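PDB 6EXS: peptide ABC transporter permease from Staphylococcus hominis, which probably carries peptides, including thioalcohol-conjugated malodour precursors, across the cell membrane as a proton-coupled transporter of the POT family. Local coordinates for residues A[6-9]-A[14-17]; A[9-12]-A[17-20]. All blocks are in the same frame, centred on the assembly; numbering follows the deposited sequence.

Contact 1. Residues A[6-9]-A[14-17]; sequences IPQK and HPRG
Pro-7 meets residues 14-17 at two places. Its carbonyl O sits 3.3 Å from Pro-15 CB, while its ring crosses the Arg-16 side chain at about a right angle, with CG 3.8 Å from Arg-16 CB. The same Pro-7 O accepts a hydrogen bond from a water at 2.9 Å. That water in turn accepts one from the backbone N of Gly-17, so it ties the loop to the first turn of the helix. Gln-8 comes next, and its CB points away from residues 14-17. The bend at chi2 (-58°) folds the chain back, laying OE1 4.0 Å from CG of the Pro-15 ring. Its NE2 bonds to Leu-139 O and its backbone O to Arg-146 NH1, which fastens the residue to the loop ahead of helix 147-174. Lys-9 works through its backbone. Its carbonyl C lies 3.2 Å from His-14 O, and its O comes within 2.9 Å of Arg-16 N. The Arg-16 chain bends at chi3 (-56°), and this turn helps bring one guanidinium face under Lys-9 O, which sits toward its rim. The whole is an N-terminal lead-in lying against the start of helix 16-44, the first transmembrane helix of the MFS fold; the chain then makes the short hairpin of strands 10-11 and 14-15 and enters that helix.

Contact 2. Residues A[9-12]-A[17-20]; sequences KGFF and GLGV. With OLC ((2R)-2,3-dihydroxypropyl (9Z)-octadec-9-enoate), chain L.
Phe-11 and Gly-19 are the nearest backbone neighbours, their CA atoms 5.4 Å apart, and no hydrogen bond joins strand 10-11 to this first stretch of helix 16-44. The contact is made by one ring. CG of Phe-11 stands anti to the backbone N (chi1 -169°), which lays the ring flat against the helix with Gly-19 CA over its face, 3.4 Å from the ring centroid and only 13° off the normal. This is a CH-pi contact, and it is this close because Gly-19 offers a bare alpha carbon. Beside it, Phe-11 CD2 packs against Leu-18 CD2 at 4.1 Å, and both side chains also touch Ile-153 of helix 147-174, where Phe-154 gives Leu-18 a further neighbour.

Strand 10-11 pairs antiparallel with strand 14-15, and Gly-10 and Phe-11 both face His-14 in a G1 beta bulge; the positive phi of Gly-10 (122°) is the bulge's hallmark. Directly after it, Phe-12 places its CD2 3.7 Å above the centre of the other Phe-11 face, so the Phe-11 ring lies between Phe-12 and Gly-19. Phe-11 CZ, for its part, is in plane at the edge of the Phe-12 ring. The ester end of a monoolein molecule packs against the two rings. Its C2 comes 3.5 Å from Phe-12 CE2 and 3.7 Å from Phe-11 CZ, and its ester oxygen O20 lies above a face of the Phe-12 ring, offset toward the rim.

The two contacts follow the same path through the chain: residues 6-9 pack on 14-17, then 9-12 on 17-20, and Lys-9 and Gly-17 belong to both. Their centres are about 5 Å apart, and they touch where Arg-16 NH1 packs 3.5 Å from Gly-10 CA. Between them they take in both strands of the small antiparallel hairpin, 10-11 and 14-15, and the opening turns of helix 16-44. Contact 1 holds the lead-in loop at the helix start, while contact 2 lays an aromatic ring on the helix a turn later. In both, the N-terminal chain lies back against the first transmembrane helix, with helix 147-174 alongside; the contact centres are about 28 and 25 Å from the centre of the chain.

Contact 1. Residues A[6-9]-A[14-17]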
# COMPACT_ATOMS: atom_id res chain seq x y z
N ILE A 6 -1.26 13.01 28.34
CA ILE A 6 -2.32 12.61 27.41
C ILE A 6 -3.54 11.93 28.06
O ILE A 6 -3.36 11.05 28.92
CB ILE A 6 -1.77 11.73 26.24
CG1 ILE A 6 -1.14 10.40 26.72
CG2 ILE A 6 -0.78 12.52 25.41
CD1 ILE A 6 -0.77 9.42 25.64
N PRO A 7 -4.78 12.26 27.59
CA PRO A 7 -5.97 11.57 28.12
C PRO A 7 -5.95 10.09 27.74
O PRO A 7 -5.56 9.75 26.63
CB PRO A 7 -7.14 12.33 27.47
CG PRO A 7 -6.58 12.98 26.29
CD PRO A 7 -5.14 13.27 26.58
N GLN A 8 -6.28 9.21 28.71
CA GLN A 8 -6.22 7.76 28.52
C GLN A 8 -7.54 7.13 28.07
O GLN A 8 -7.57 5.93 27.78
CB GLN A 8 -5.66 7.07 29.78
CG GLN A 8 -4.12 7.08 29.84
CD GLN A 8 -3.46 6.42 28.64
OE1 GLN A 8 -3.70 5.25 28.32
NE2 GLN A 8 -2.64 7.19 27.93
N LYS A 9 -8.60 7.94 27.98
CA LYS A 9 -9.92 7.53 27.48
C LYS A 9 -10.43 8.66 26.55
O LYS A 9 -9.68 9.60 26.26
CB LYS A 9 -10.89 7.25 28.65
CG LYS A 9 -10.55 6.01 29.49
CD LYS A 9 -11.00 4.69 28.86
CE LYS A 9 -10.83 3.52 29.80
NZ LYS A 9 -11.57 2.32 29.33
N HIS A 14 -10.66 4.19 24.36
CA HIS A 14 -9.25 4.36 23.96
C HIS A 14 -8.78 5.82 24.15
O HIS A 14 -9.65 6.70 24.21
CB HIS A 14 -9.06 3.92 22.48
CG HIS A 14 -9.26 2.46 22.28
ND1 HIS A 14 -8.20 1.58 22.34
CD2 HIS A 14 -10.40 1.75 22.15
CE1 HIS A 14 -8.72 0.37 22.18
NE2 HIS A 14 -10.05 0.42 22.08
N PRO A 15 -7.45 6.13 24.24
CA PRO A 15 -7.02 7.54 24.40
C PRO A 15 -7.65 8.47 23.37
O PRO A 15 -7.75 8.08 22.20
CB PRO A 15 -5.50 7.45 24.21
CG PRO A 15 -5.15 6.08 24.70
CD PRO A 15 -6.29 5.22 24.22
N ARG A 16 -8.10 9.69 23.79
CA ARG A 16 -8.79 10.67 22.91
C ARG A 16 -8.03 10.99 21.62
O ARG A 16 -8.66 11.30 20.60
CB ARG A 16 -9.14 11.96 23.66
CG ARG A 16 -10.47 12.56 23.21
CD ARG A 16 -10.82 13.84 23.94
NE ARG A 16 -10.86 13.66 25.39
CZ ARG A 16 -11.92 13.23 26.07
NH1 ARG A 16 -13.05 12.96 25.44
NH2 ARG A 16 -11.85 13.06 27.38
N GLY A 17 -6.71 10.87 21.69
CA GLY A 17 -5.79 11.05 20.57
C GLY A 17 -6.02 10.07 19.44
O GLY A 17 -5.68 10.38 18.29
O HOH W 1 -5.09 10.82 23.94

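Contact 2. Residues A[9-12]-A[17-20]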
# COMPACT_ATOMS: atom_id res chain seq x y z
N LYS A 9 -8.60 7.94 27.98
CA LYS A 9 -9.92 7.53 27.48
C LYS A 9 -10.43 8.66 26.55
O LYS A 9 -9.68 9.60 26.26
CB LYS A 9 -10.89 7.25 28.65
CG LYS A 9 -10.55 6.01 29.49
CD LYS A 9 -11.00 4.69 28.86
CE LYS A 9 -10.83 3.52 29.80
NZ LYS A 9 -11.57 2.32 29.33
N GLY A 10 -11.67 8.56 26.06
CA GLY A 10 -12.22 9.61 25.22
C GLY A 10 -12.68 9.24 23.82
O GLY A 10 -13.42 10.02 23.21
N PHE A 11 -12.22 8.09 23.28
CA PHE A 11 -12.62 7.59 21.97
C PHE A 11 -12.87 6.09 22.03
O PHE A 11 -11.94 5.31 21.85
CB PHE A 11 -11.61 7.97 20.87
CG PHE A 11 -12.11 7.71 19.47
CD1 PHE A 11 -13.11 8.49 18.91
CD2 PHE A 11 -11.54 6.71 18.68
CE1 PHE A 11 -13.55 8.26 17.60
CE2 PHE A 11 -11.98 6.48 17.37
CZ PHE A 11 -12.98 7.26 16.84
N PHE A 12 -14.13 5.70 22.32
CA PHE A 12 -14.60 4.31 22.45
C PHE A 12 -13.75 3.46 23.43
O PHE A 12 -13.39 2.32 23.10
CB PHE A 12 -14.72 3.62 21.08
CG PHE A 12 -15.71 4.25 20.14
CD1 PHE A 12 -17.06 3.90 20.18
CD2 PHE A 12 -15.31 5.19 19.20
CE1 PHE A 12 -17.98 4.48 19.32
CE2 PHE A 12 -16.23 5.77 18.33
CZ PHE A 12 -17.55 5.41 18.39
N GLY A 17 -6.71 10.87 21.69
CA GLY A 17 -5.79 11.05 20.57
C GLY A 17 -6.02 10.07 19.44
O GLY A 17 -5.68 10.38 18.29
N LEU A 18 -6.60 8.87 19.73
CA LEU A 18 -6.95 7.88 18.70
C LEU A 18 -8.08 8.47 17.82
O LEU A 18 -8.05 8.28 16.61
CB LEU A 18 -7.35 6.50 19.28
CG LEU A 18 -7.69 5.41 18.23
CD1 LEU A 18 -6.46 4.96 17.45
CD2 LEU A 18 -8.35 4.21 18.85
N GLY A 19 -9.01 9.20 18.44
CA GLY A 19 -10.11 9.88 17.76
C GLY A 19 -9.63 10.94 16.80
O GLY A 19 -10.09 10.99 15.65
N VAL A 20 -8.65 11.75 17.24
CA VAL A 20 -8.03 12.80 16.44
C VAL A 20 -7.36 12.17 15.22
O VAL A 20 -7.66 12.58 14.11
CB VAL A 20 -7.06 13.69 17.27
CG1 VAL A 20 -6.37 14.75 16.41
CG2 VAL A 20 -7.79 14.36 18.43
C24 OLC L . -15.71 0.96 18.46
C5 OLC L . -17.96 6.35 12.47
C4 OLC L . -17.39 5.58 13.65
C3 OLC L . -15.88 5.71 13.78
C2 OLC L . -15.31 5.04 15.03
C21 OLC L . -16.17 1.60 16.07
C1 OLC L . -15.29 3.54 14.99
C22 OLC L . -15.21 0.93 17.03
O19 OLC L . -14.83 2.89 14.08
O25 OLC L . -14.88 0.17 19.30
O23 OLC L . -15.02 -0.42 16.61
O20 OLC L . -15.86 3.02 16.08